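Local coordinates for protein formyltransferase (Francisella tularensis subsp. tularensis, PDB 4NV1) that belongs to the formyltransferase family, assembles as a two-chain protein and binds dTDP-4-amino-4,6-dideoxyglucose in a pocket, at residues Asn146-Asp149 against Val150-Val154; Thr204-Glu207 against Ala208-Leu212; Gln155-Glu158 against Val159-Thr163; Thr14-Ser17 against Asp18-Ile22; His189-Lys192 against Asn193-Ile197. All coordinates share one frame; numbering follows the deposited sequence.

Overall arrangement
All five contacts are local, between residues about a helical turn apart. Contacts 1 and 3 follow one another on the helix 147-170, their centres about 14 Å apart, and contact 4 on helix 13-24 packs against contact 3, with about 10 Å between centres. Contacts 2 and 5 lie in the C-terminal dimerization region, about 16 Å between centres, and touch where Tyr211 meets the main chain at Met194. Contacts 2 and 4 are on opposite sides of the chain's centre, about 36 Å apart between centres. The pocket for dTDP-4-amino-4,6-dideoxyglucose takes Tyr151 from contact 1 and Tyr191 from contact 5. Contact 2 meets the second subunit most extensively; contact 5 does so through Ile197.

Contact 1 (Asn146-Asp149 against Val150-Val154); sequences NSFD and VYAKV. With 0FX (dTDP-4-amino-4,6-dideoxyglucose), chain I.
The backbone of Asn146-Asp149 runs straight into Val150-Val154, and the carbonyls of Asn146, Ser147, Phe148 and Asp149 accept in turn from the amides of Val150, Tyr151, Ala152 and Lys153. These are the opening turns of helix 147-170, closed at their start by a capping box. Asn146 is the N-cap: its OD1 accepts from Asp149 N at 2.8 Å and, weakly, from Phe148 N, so one amide oxygen serves two N-H groups that have no preceding turn to bind. The short asparagine suits the place because, with chi1 near 61°, its oxygen folds back over the helix start. Asp149 completes the box. Its OD2 accepts from Asn146 N at 2.9 Å, the donor coming from above the carboxylate plane. The negative charge at a helix start would probably be favoured by the helix dipole.

Phe148 CE2 meets Ala152 CB obliquely at 4.3 Å; the small methyl leaves room for the ring one turn earlier. Ser147 OG is bonded outside the turn to His217 and Gln107, which are both pocket residues, while the rings of Phe148 and Tyr151 each pack edge-to-face with His217. Tyr151 carries the turn to the ligand. With CG anti to the backbone N (chi1 175°), its ring reaches out from the helix, and one face lies against C4 of dTDP-4-amino-4,6-dideoxyglucose. The phenol ends this reach with a weak hydrogen bond from Tyr151 OH to ligand O4P, 3.0 Å.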
# COMPACT_ATOMS: atom_id res chain seq x y z
N ASN A 146 3.99 6.72 -7.63
CA ASN A 146 4.46 7.26 -6.38
C ASN A 146 5.84 7.94 -6.53
O ASN A 146 6.39 8.04 -7.64
CB ASN A 146 4.50 6.10 -5.34
CG ASN A 146 5.45 4.99 -5.74
OD1 ASN A 146 6.41 5.20 -6.48
ND2 ASN A 146 5.16 3.76 -5.28
N SER A 147 6.42 8.38 -5.42
CA SER A 147 7.76 8.94 -5.45
C SER A 147 8.77 8.05 -6.13
O SER A 147 9.68 8.56 -6.81
CB SER A 147 8.27 9.43 -4.10
OG SER A 147 9.70 9.66 -4.07
N PHE A 148 8.63 6.74 -5.97
CA PHE A 148 9.66 5.85 -6.49
C PHE A 148 9.52 5.78 -7.99
O PHE A 148 10.53 5.82 -8.68
CB PHE A 148 9.69 4.43 -5.88
CG PHE A 148 10.56 3.49 -6.67
CD1 PHE A 148 11.81 3.11 -6.21
CD2 PHE A 148 10.13 2.98 -7.88
CE1 PHE A 148 12.62 2.25 -6.93
CE2 PHE A 148 10.94 2.11 -8.62
CZ PHE A 148 12.18 1.75 -8.14
N ASP A 149 8.31 5.76 -8.52
CA ASP A 149 8.20 5.64 -9.95
C ASP A 149 8.64 6.91 -10.67
O ASP A 149 9.06 6.81 -11.84
CB ASP A 149 6.76 5.32 -10.41
CG ASP A 149 6.08 4.20 -9.56
OD1 ASP A 149 6.73 3.15 -9.39
OD2 ASP A 149 4.94 4.38 -9.09
N VAL A 150 8.35 8.07 -10.07
CA VAL A 150 8.69 9.34 -10.68
C VAL A 150 10.18 9.55 -10.56
O VAL A 150 10.79 9.95 -11.53
CB VAL A 150 7.95 10.54 -10.03
CG1 VAL A 150 8.42 11.83 -10.71
CG2 VAL A 150 6.45 10.32 -10.22
N TYR A 151 10.81 9.19 -9.43
CA TYR A 151 12.23 9.29 -9.29
C TYR A 151 12.88 8.43 -10.35
O TYR A 151 13.92 8.81 -10.93
CB TYR A 151 12.66 8.79 -7.92
CG TYR A 151 14.15 8.70 -7.60
CD1 TYR A 151 14.82 9.79 -7.06
CD2 TYR A 151 14.84 7.50 -7.70
CE1 TYR A 151 16.15 9.72 -6.69
CE2 TYR A 151 16.18 7.40 -7.31
CZ TYR A 151 16.84 8.53 -6.82
OH TYR A 151 18.16 8.51 -6.41
N ALA A 152 12.35 7.24 -10.59
CA ALA A 152 12.99 6.36 -11.58
C ALA A 152 12.84 6.85 -13.02
O ALA A 152 13.74 6.59 -13.80
CB ALA A 152 12.49 4.93 -11.50
N LYS A 153 11.73 7.50 -13.38
CA LYS A 153 11.63 8.19 -14.68
C LYS A 153 12.64 9.31 -14.77
O LYS A 153 13.17 9.51 -15.85
CB LYS A 153 10.24 8.80 -14.97
CG LYS A 153 9.35 7.87 -15.75
CD LYS A 153 7.91 7.83 -15.24
CE LYS A 153 7.32 9.20 -15.22
NZ LYS A 153 5.92 9.15 -15.69
N VAL A 154 12.84 10.03 -13.68
CA VAL A 154 13.69 11.22 -13.67
C VAL A 154 15.14 10.77 -13.87
O VAL A 154 15.85 11.26 -14.77
CB VAL A 154 13.45 12.08 -12.42
CG1 VAL A 154 14.52 13.11 -12.20
CG2 VAL A 154 12.11 12.82 -12.58
O4P 0FX I . 19.32 10.76 -4.79
P2 0FX I . 20.29 9.75 -4.13
O3P 0FX I . 20.77 8.43 -4.71
O1G 0FX I . 21.16 10.42 -2.99
C1G 0FX I . 22.16 11.36 -3.29
C2G 0FX I . 22.59 11.75 -1.88
O2G 0FX I . 22.68 10.61 -1.02
C3G 0FX I . 21.62 12.74 -1.26
O3G 0FX I . 22.29 13.13 -0.05
C4G 0FX I . 21.37 13.88 -2.27
N4A 0FX I . 20.53 14.94 -1.73
C5G 0FX I . 20.78 13.39 -3.60
C6G 0FX I . 20.61 14.53 -4.59
O5G 0FX I . 21.70 12.43 -4.13
OPP 0FX I . 19.71 8.75 -3.03
P 0FX I . 18.73 8.89 -1.79
O1P 0FX I . 19.30 9.55 -0.55
O2P 0FX I . 18.29 7.44 -1.96
O5 0FX I . 17.37 9.62 -2.24
C5 0FX I . 16.66 9.07 -3.35
C4 0FX I . 15.16 9.17 -3.17
O4 0FX I . 14.74 8.21 -2.22
C3 0FX I . 14.63 10.48 -2.66
O3 0FX I . 14.24 11.37 -3.72
C2 0FX I . 13.33 10.08 -1.97
C1 0FX I . 13.64 8.67 -1.46
N11 0FX I . 13.86 8.71 -0.01
C61 0FX I . 15.11 8.89 0.47
C51 0FX I . 15.32 8.95 1.83
C5A 0FX I . 16.66 9.19 2.50
C21 0FX I . 12.81 8.56 0.82
O21 0FX I . 11.56 8.34 0.37
N31 0FX I . 12.96 8.55 2.15
C41 0FX I . 14.21 8.74 2.62
O41 0FX I . 14.45 8.81 3.92

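Contact 2 (Thr204-Glu207 against Ala208-Leu212); sequences TMRE and AIDYL
Hydrogen bonds join Thr204-Glu207 to Ala208-Leu212 through the main chain: Thr204 O takes Ala208 N, Met205 O takes Ile209 N, Arg206 O takes Asp210 N, and Glu207 O takes Tyr211 N. Tyr211, with CG anti to the backbone N, sends its ring away from the turn, and its OH is a probable hydrogen-bond partner of Met194 O. At the start, the side chains of Thr204 and Glu207 bind each other's backbone. Glu207 N donates to Thr204 OG1 at 3.1 Å, and Thr204 N donates to Glu207 OE1 at 2.9 Å. OE1 uses its anti lone pair, directed away from the other carboxylate oxygen. Together these two bonds make a capping box at the start of helix 205-214, in the C-terminal region that the family names for dimerization. Threonine fits as N-cap because its hydroxyl, on a short branched stem, can bend back to the amide; glutamate is long enough to return to the N-cap nitrogen.

Apolar packing lies on another side of the turn. Met205, bent at chi2 and chi3, crosses Ile209 obliquely, and its terminal CE meets Ile209 CD1 at 4.0 Å. Ala208 packs on Ala208 of the second subunit, where a bare methyl takes little space.

Among the charged residues, Arg206 and Asp210 run side by side with Arg206 CG 3.7 Å from Asp210 OD2. Their charged atoms do not meet, Arg206 NE being 5.0 Å from Asp210 OD2. Arg206 NH2 bridges instead to Asp200 of the second subunit, whereas Asp210 binds Lys114 through OD2 and Arg213 through OD1.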
# COMPACT_ATOMS: atom_id res chain seq x y z
N THR A 204 -9.19 17.06 0.24
CA THR A 204 -9.99 16.18 -0.60
C THR A 204 -9.27 14.81 -0.59
O THR A 204 -8.08 14.67 -0.25
CB THR A 204 -9.97 16.64 -2.05
OG1 THR A 204 -8.60 16.85 -2.39
CG2 THR A 204 -10.79 17.95 -2.30
N MET A 205 -10.00 13.79 -0.97
CA MET A 205 -9.42 12.49 -1.22
C MET A 205 -8.30 12.58 -2.25
O MET A 205 -7.33 11.83 -2.17
CB MET A 205 -10.45 11.51 -1.78
CG MET A 205 -11.35 10.85 -0.76
SD MET A 205 -10.44 10.02 0.55
CE MET A 205 -9.72 8.64 -0.32
N ARG A 206 -8.46 13.43 -3.26
CA ARG A 206 -7.40 13.64 -4.25
C ARG A 206 -6.09 14.02 -3.60
O ARG A 206 -5.03 13.48 -3.89
CB ARG A 206 -7.75 14.75 -5.23
CG ARG A 206 -6.53 15.10 -6.05
CD ARG A 206 -6.91 16.03 -7.17
NE ARG A 206 -7.48 15.32 -8.30
CZ ARG A 206 -8.75 15.29 -8.66
NH1 ARG A 206 -9.05 14.61 -9.75
NH2 ARG A 206 -9.73 15.82 -7.94
N GLU A 207 -6.17 15.01 -2.73
CA GLU A 207 -5.06 15.51 -1.95
C GLU A 207 -4.44 14.47 -0.97
O GLU A 207 -3.24 14.55 -0.70
CB GLU A 207 -5.55 16.67 -1.10
CG GLU A 207 -5.69 18.01 -1.82
CD GLU A 207 -6.08 19.10 -0.81
OE1 GLU A 207 -7.09 18.98 -0.10
OE2 GLU A 207 -5.33 20.09 -0.67
N ALA A 208 -5.27 13.63 -0.35
CA ALA A 208 -4.75 12.66 0.61
C ALA A 208 -3.97 11.66 -0.19
O ALA A 208 -2.89 11.26 0.21
CB ALA A 208 -5.87 11.98 1.42
N ILE A 209 -4.55 11.26 -1.31
CA ILE A 209 -3.92 10.31 -2.17
C ILE A 209 -2.60 10.83 -2.75
O ILE A 209 -1.59 10.09 -2.77
CB ILE A 209 -4.89 9.82 -3.24
CG1 ILE A 209 -5.85 8.89 -2.53
CG2 ILE A 209 -4.16 9.12 -4.38
CD1 ILE A 209 -7.08 8.61 -3.36
N ASP A 210 -2.62 12.06 -3.24
CA ASP A 210 -1.41 12.70 -3.79
C ASP A 210 -0.41 12.81 -2.67
O ASP A 210 0.70 12.38 -2.88
CB ASP A 210 -1.68 14.04 -4.47
CG ASP A 210 -2.44 13.87 -5.78
OD1 ASP A 210 -2.61 12.72 -6.27
OD2 ASP A 210 -2.88 14.91 -6.31
N TYR A 211 -0.81 13.21 -1.48
CA TYR A 211 0.15 13.23 -0.39
C TYR A 211 0.74 11.81 -0.07
O TYR A 211 1.96 11.64 0.15
CB TYR A 211 -0.48 13.83 0.87
CG TYR A 211 0.37 13.65 2.10
CD1 TYR A 211 1.34 14.55 2.44
CD2 TYR A 211 0.22 12.53 2.90
CE1 TYR A 211 2.14 14.37 3.55
CE2 TYR A 211 1.00 12.34 4.01
CZ TYR A 211 1.99 13.24 4.33
OH TYR A 211 2.80 13.03 5.45
N LEU A 212 -0.12 10.81 0.04
CA LEU A 212 0.31 9.45 0.40
C LEU A 212 1.26 8.85 -0.66
O LEU A 212 2.32 8.27 -0.34
CB LEU A 212 -0.93 8.57 0.64
CG LEU A 212 -1.58 8.95 1.97
CD1 LEU A 212 -2.95 8.34 2.16
CD2 LEU A 212 -0.64 8.66 3.14

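Contact 3 (Gln155-Glu158 against Val159-Thr163); sequences QKKE and VELFT
Lys157 and Glu160 lie side by side and point the same way, so that their charged ends close a salt bridge one turn apart. Lys157 leaves the backbone with CG anti to N, then bends at chi2 and chi3 (62° and 68°), which curls NZ forward to 2.6 Å from Glu160 OE2. The ammonium approaches that oxygen on the syn side, 22° out of the carboxylate plane. Glu160 stays extended, which keeps its acid alongside the curled lysine.

The same bend gives Lys157 a second use, since its methylenes cross Leu161, with CD 4.0 Å from Leu161 CG. Leucine suits this spot because its side chain, packed over the lysine stem, also touches Ile121, Ile135 and Glu137. These turns form the middle of helix 147-170, which packs against strands 117-123 and 133-139 at one edge of the mixed sheet.

Glu158, extended beyond CG, bonds through OE1 to NE2 of His75, whose ND1 is bonded to the ligand, which makes Glu158 a second-shell residue. Val159 packs on Ile15 and Asp18 of helix 13-24, and Phe162 stacks on Phe19 there. Thr163 OG1 donates to Val159 O at 2.6 Å, on the face of that carbonyl opposite Thr163 N.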
# COMPACT_ATOMS: atom_id res chain seq x y z
N GLN A 155 15.48 9.69 -13.18
CA GLN A 155 16.82 9.15 -13.24
C GLN A 155 17.18 8.70 -14.61
O GLN A 155 18.21 9.08 -15.15
CB GLN A 155 17.05 8.07 -12.17
CG GLN A 155 18.48 7.83 -11.84
CD GLN A 155 18.67 6.88 -10.64
OE1 GLN A 155 18.87 5.69 -10.84
NE2 GLN A 155 18.59 7.40 -9.44
N LYS A 156 16.34 7.91 -15.23
CA LYS A 156 16.51 7.57 -16.62
C LYS A 156 16.56 8.77 -17.58
O LYS A 156 17.30 8.78 -18.58
CB LYS A 156 15.29 6.74 -16.99
CG LYS A 156 15.35 6.07 -18.34
CD LYS A 156 14.58 4.76 -18.30
CE LYS A 156 15.03 3.88 -17.13
NZ LYS A 156 13.91 3.36 -16.28
N LYS A 157 15.81 9.82 -17.31
CA LYS A 157 15.87 11.00 -18.18
C LYS A 157 17.26 11.65 -18.02
O LYS A 157 17.93 12.01 -18.98
CB LYS A 157 14.73 11.95 -17.81
CG LYS A 157 14.71 13.24 -18.63
CD LYS A 157 14.50 12.94 -20.11
CE LYS A 157 13.13 12.40 -20.40
NZ LYS A 157 13.17 11.79 -21.75
N GLU A 158 17.71 11.73 -16.79
CA GLU A 158 19.03 12.22 -16.45
C GLU A 158 20.08 11.59 -17.29
O GLU A 158 20.82 12.34 -17.87
CB GLU A 158 19.44 11.94 -15.02
CG GLU A 158 18.89 12.89 -13.96
CD GLU A 158 19.30 12.42 -12.57
OE1 GLU A 158 18.79 11.34 -12.17
OE2 GLU A 158 20.10 13.11 -11.87
N VAL A 159 20.15 10.26 -17.30
CA VAL A 159 21.12 9.51 -18.09
C VAL A 159 20.99 9.64 -19.62
O VAL A 159 21.98 9.80 -20.36
CB VAL A 159 21.10 8.04 -17.65
CG1 VAL A 159 21.97 7.23 -18.57
CG2 VAL A 159 21.63 7.95 -16.22
N GLU A 160 19.75 9.68 -20.09
CA GLU A 160 19.49 10.02 -21.48
C GLU A 160 19.89 11.45 -21.88
O GLU A 160 20.50 11.67 -22.93
CB GLU A 160 18.03 9.71 -21.78
CG GLU A 160 17.63 10.17 -23.16
CD GLU A 160 16.13 10.45 -23.29
OE1 GLU A 160 15.76 10.77 -24.43
OE2 GLU A 160 15.36 10.41 -22.30
N LEU A 161 19.68 12.42 -21.00
CA LEU A 161 20.11 13.78 -21.29
C LEU A 161 21.63 13.92 -21.25
O LEU A 161 22.24 14.56 -22.07
CB LEU A 161 19.49 14.80 -20.36
CG LEU A 161 17.97 14.95 -20.44
CD1 LEU A 161 17.58 16.07 -19.52
CD2 LEU A 161 17.38 15.39 -21.78
N PHE A 162 22.29 13.20 -20.35
CA PHE A 162 23.75 13.30 -20.25
C PHE A 162 24.39 12.63 -21.47
O PHE A 162 25.39 13.10 -22.03
CB PHE A 162 24.17 12.62 -18.95
CG PHE A 162 25.65 12.52 -18.77
CD1 PHE A 162 26.36 13.63 -18.40
CD2 PHE A 162 26.29 11.33 -18.89
CE1 PHE A 162 27.74 13.55 -18.19
CE2 PHE A 162 27.66 11.23 -18.73
CZ PHE A 162 28.39 12.34 -18.37
N THR A 163 23.82 11.49 -21.85
CA THR A 163 24.24 10.79 -23.06
C THR A 163 24.18 11.78 -24.27
O THR A 163 25.12 11.88 -25.04
CB THR A 163 23.36 9.55 -23.30
OG1 THR A 163 23.40 8.68 -22.16
CG2 THR A 163 23.72 8.83 -24.55

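Contact 4 (Thr14-Ser17 against Asp18-Ile22); sequences TILS and DFKNI
In helix 13-24, which links strands 4-9 and 29-35 in a beta-alpha-beta unit, Ile15 and Phe19 pack one turn apart. Both side chains point the same way. Ile15 places CG2 over one face of the Phe19 ring, 4.1 Å from CE1 and offset toward the rim, a methyl resting on a flat aromatic surface. Phe19 holds CG beside its backbone N (chi1 -82°), which swings the ring back along the helix toward that methyl. Both residues also touch Cys74 on strand 70-74, so this buried flank of the crossover helix faces the sheet.

Next round the helix, Leu16 CD1 lies 4.2 Å from Lys20 CG. Leu16 and Lys20 both touch Tyr33 of strand 29-35, and the lysine lays its aliphatic stem beside the leucine before NZ reaches a salt bridge with Glu51. Thr14 and Asp18 run side by side, and short side chains ending in polar groups suit this more exposed side; the touch itself is methyl against carboxylate, Thr14 CG2 at 3.9 Å from Asp18 OD2.

Main-chain bonds tie the turn together, from Asp18 N to Thr14 O at 2.8 Å and from Phe19 N to Ile15 O. Ahead of them, Asn12 OD1, of the ligand pocket, accepts from Ile15 N.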
# COMPACT_ATOMS: atom_id res chain seq x y z
N THR A 14 23.71 3.15 -9.56
CA THR A 14 23.18 3.05 -10.92
C THR A 14 23.80 4.12 -11.82
O THR A 14 24.28 3.86 -12.92
CB THR A 14 21.64 3.06 -10.93
OG1 THR A 14 21.21 1.70 -10.77
CG2 THR A 14 21.08 3.57 -12.25
N ILE A 15 23.76 5.35 -11.33
CA ILE A 15 24.48 6.46 -11.96
C ILE A 15 25.96 6.16 -12.16
O ILE A 15 26.50 6.40 -13.27
CB ILE A 15 24.31 7.71 -11.08
CG1 ILE A 15 22.86 8.19 -11.14
CG2 ILE A 15 25.32 8.82 -11.42
CD1 ILE A 15 22.28 8.37 -12.54
N LEU A 16 26.61 5.60 -11.13
CA LEU A 16 28.04 5.23 -11.25
C LEU A 16 28.22 4.28 -12.42
O LEU A 16 29.11 4.44 -13.28
CB LEU A 16 28.65 4.63 -9.96
CG LEU A 16 30.05 3.99 -10.19
CD1 LEU A 16 31.00 5.08 -10.68
CD2 LEU A 16 30.66 3.26 -8.99
N SER A 17 27.36 3.27 -12.46
CA SER A 17 27.39 2.31 -13.57
C SER A 17 27.07 2.90 -14.97
O SER A 17 27.67 2.52 -15.99
CB SER A 17 26.40 1.18 -13.25
OG SER A 17 26.55 0.19 -14.22
N ASP A 18 26.11 3.81 -15.06
CA ASP A 18 25.78 4.42 -16.37
C ASP A 18 26.87 5.32 -16.96
O ASP A 18 27.30 5.16 -18.13
CB ASP A 18 24.43 5.12 -16.31
CG ASP A 18 23.26 4.12 -16.28
OD1 ASP A 18 23.46 2.95 -16.66
OD2 ASP A 18 22.13 4.48 -15.88
N PHE A 19 27.36 6.21 -16.11
CA PHE A 19 28.47 7.05 -16.45
C PHE A 19 29.68 6.30 -16.97
O PHE A 19 30.22 6.63 -18.05
CB PHE A 19 28.83 7.94 -15.27
CG PHE A 19 27.96 9.14 -15.16
CD1 PHE A 19 26.57 9.04 -15.39
CD2 PHE A 19 28.53 10.39 -14.94
CE1 PHE A 19 25.73 10.15 -15.30
CE2 PHE A 19 27.70 11.49 -14.82
CZ PHE A 19 26.32 11.38 -15.02
N LYS A 20 30.10 5.28 -16.22
CA LYS A 20 31.28 4.47 -16.60
C LYS A 20 31.12 4.03 -18.03
O LYS A 20 32.03 4.03 -18.86
CB LYS A 20 31.36 3.20 -15.75
CG LYS A 20 32.02 3.34 -14.40
CD LYS A 20 33.53 3.09 -14.45
CE LYS A 20 33.95 2.73 -13.03
NZ LYS A 20 35.32 3.13 -12.62
N ASN A 21 29.90 3.57 -18.25
CA ASN A 21 29.46 3.12 -19.54
C ASN A 21 29.54 4.15 -20.65
O ASN A 21 30.18 3.96 -21.69
CB ASN A 21 28.00 2.74 -19.41
CG ASN A 21 27.75 1.44 -20.07
OD1 ASN A 21 27.69 1.39 -21.29
ND2 ASN A 21 27.74 0.38 -19.27
N ILE A 22 28.84 5.25 -20.43
CA ILE A 22 28.90 6.36 -21.39
C ILE A 22 30.32 6.93 -21.51
O ILE A 22 30.82 7.05 -22.61
CB ILE A 22 27.92 7.46 -20.95
CG1 ILE A 22 26.50 6.90 -21.11
CG2 ILE A 22 28.16 8.77 -21.71
CD1 ILE A 22 25.60 7.47 -20.06

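Contact 5 (His189-Lys192 against Asn193-Ile197); sequences HDYK and NMCEI
Asn193 folds back on His189, one turn earlier in helix 188-195, within the C-terminal dimerization region. Its CG is anti to the carbonyl carbon (chi1 -66°), which brings the amide over one face of the imidazole, with the amide and ring planes 85° apart. Asn193 ND2 sits 3.0 Å from His189 NE2, and OD1 is also over the ring. A short amide suits this place, since it can stand upright on the ring. The main chain backs the pair with a bond from Asn193 N to His189 O at 3.1 Å.

Tyr191, a residue of the ligand pocket, leaves the helix from another side, with CG anti to its backbone N. A tyrosine here offers a broad ring to several neighbours: it packs edge-to-face with Phe105, touches Asn222 and reaches dTDP-4-amino-4,6-dideoxyglucose. Met194 crosses it at about a right angle, and its terminal CE is 4.1 Å from Tyr191 CD1. Methionine, flexible and bent at chi3, can also touch Val108, Phe109 and Ile112 of helix 106-113.

Cys195 covers the same ring, and its small thiol side chain also touches Met215. In the backbone the bonding shifts to donors three residues on, for Met194 N donates to Tyr191 O at 2.7 Å and Cys195 N to Lys192 O, and the helix is weakly bonded here. Cys195 SG lies over a face of Tyr191 at 4.1 Å from the ring centroid, 28° off the normal, a sulfur-aromatic contact with Tyr191 CE2 the nearest ring carbon to SG at 3.7 Å.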
# COMPACT_ATOMS: atom_id res chain seq x y z
N HIS A 189 14.37 20.25 6.28
CA HIS A 189 13.38 20.55 7.29
C HIS A 189 12.01 20.72 6.65
O HIS A 189 11.03 20.38 7.28
CB HIS A 189 13.78 21.85 8.01
CG HIS A 189 12.85 22.31 9.09
ND1 HIS A 189 12.87 21.79 10.38
CD2 HIS A 189 11.95 23.33 9.12
CE1 HIS A 189 11.98 22.43 11.12
NE2 HIS A 189 11.41 23.37 10.38
N ASP A 190 11.91 21.27 5.44
CA ASP A 190 10.58 21.41 4.84
C ASP A 190 10.00 20.02 4.64
O ASP A 190 8.82 19.82 4.87
CB ASP A 190 10.61 22.14 3.50
CG ASP A 190 10.83 23.64 3.64
OD1 ASP A 190 10.23 24.30 4.52
OD2 ASP A 190 11.61 24.17 2.82
N TYR A 191 10.85 19.06 4.25
CA TYR A 191 10.45 17.68 4.05
C TYR A 191 9.99 17.10 5.39
O TYR A 191 8.85 16.61 5.54
CB TYR A 191 11.63 16.88 3.43
CG TYR A 191 11.31 15.41 3.24
CD1 TYR A 191 10.43 15.00 2.25
CD2 TYR A 191 11.85 14.43 4.08
CE1 TYR A 191 10.08 13.68 2.10
CE2 TYR A 191 11.52 13.10 3.95
CZ TYR A 191 10.63 12.72 2.96
OH TYR A 191 10.27 11.41 2.77
N LYS A 192 10.86 17.20 6.40
CA LYS A 192 10.62 16.60 7.70
C LYS A 192 9.31 17.07 8.33
O LYS A 192 8.60 16.26 8.89
CB LYS A 192 11.85 16.71 8.62
CG LYS A 192 12.91 15.67 8.22
CD LYS A 192 14.15 15.63 9.13
CE LYS A 192 14.30 14.34 9.95
NZ LYS A 192 15.21 13.31 9.36
N ASN A 193 8.93 18.32 8.15
CA ASN A 193 7.63 18.79 8.58
C ASN A 193 6.41 18.19 7.89
O ASN A 193 5.30 18.44 8.32
CB ASN A 193 7.57 20.32 8.41
CG ASN A 193 8.55 21.05 9.33
OD1 ASN A 193 8.84 20.62 10.45
ND2 ASN A 193 9.07 22.17 8.84
N MET A 194 6.57 17.51 6.76
CA MET A 194 5.44 16.94 6.03
C MET A 194 5.26 15.47 6.42
O MET A 194 4.27 14.85 6.03
CB MET A 194 5.71 16.90 4.53
CG MET A 194 6.02 18.20 3.86
SD MET A 194 5.60 18.06 2.11
CE MET A 194 6.90 16.95 1.61
N CYS A 195 6.25 14.92 7.12
CA CYS A 195 6.28 13.50 7.41
C CYS A 195 5.22 13.06 8.43
O CYS A 195 4.66 11.96 8.29
CB CYS A 195 7.68 13.10 7.85
SG CYS A 195 8.78 13.03 6.42
N GLU A 196 4.98 13.91 9.42
CA GLU A 196 3.95 13.70 10.40
C GLU A 196 2.59 14.10 9.85
O GLU A 196 2.34 15.27 9.56
CB GLU A 196 4.15 14.53 11.64
CG GLU A 196 3.14 14.15 12.71
CD GLU A 196 3.74 14.24 14.10
OE1 GLU A 196 3.60 13.29 14.89
OE2 GLU A 196 4.41 15.25 14.38
N ILE A 197 1.72 13.11 9.72
CA ILE A 197 0.38 13.32 9.21
C ILE A 197 -0.39 14.02 10.32
O ILE A 197 -0.30 13.66 11.52
CB ILE A 197 -0.28 11.99 8.85
CG1 ILE A 197 0.35 11.40 7.59
CG2 ILE A 197 -1.79 12.11 8.71
CD1 ILE A 197 -0.29 10.08 7.20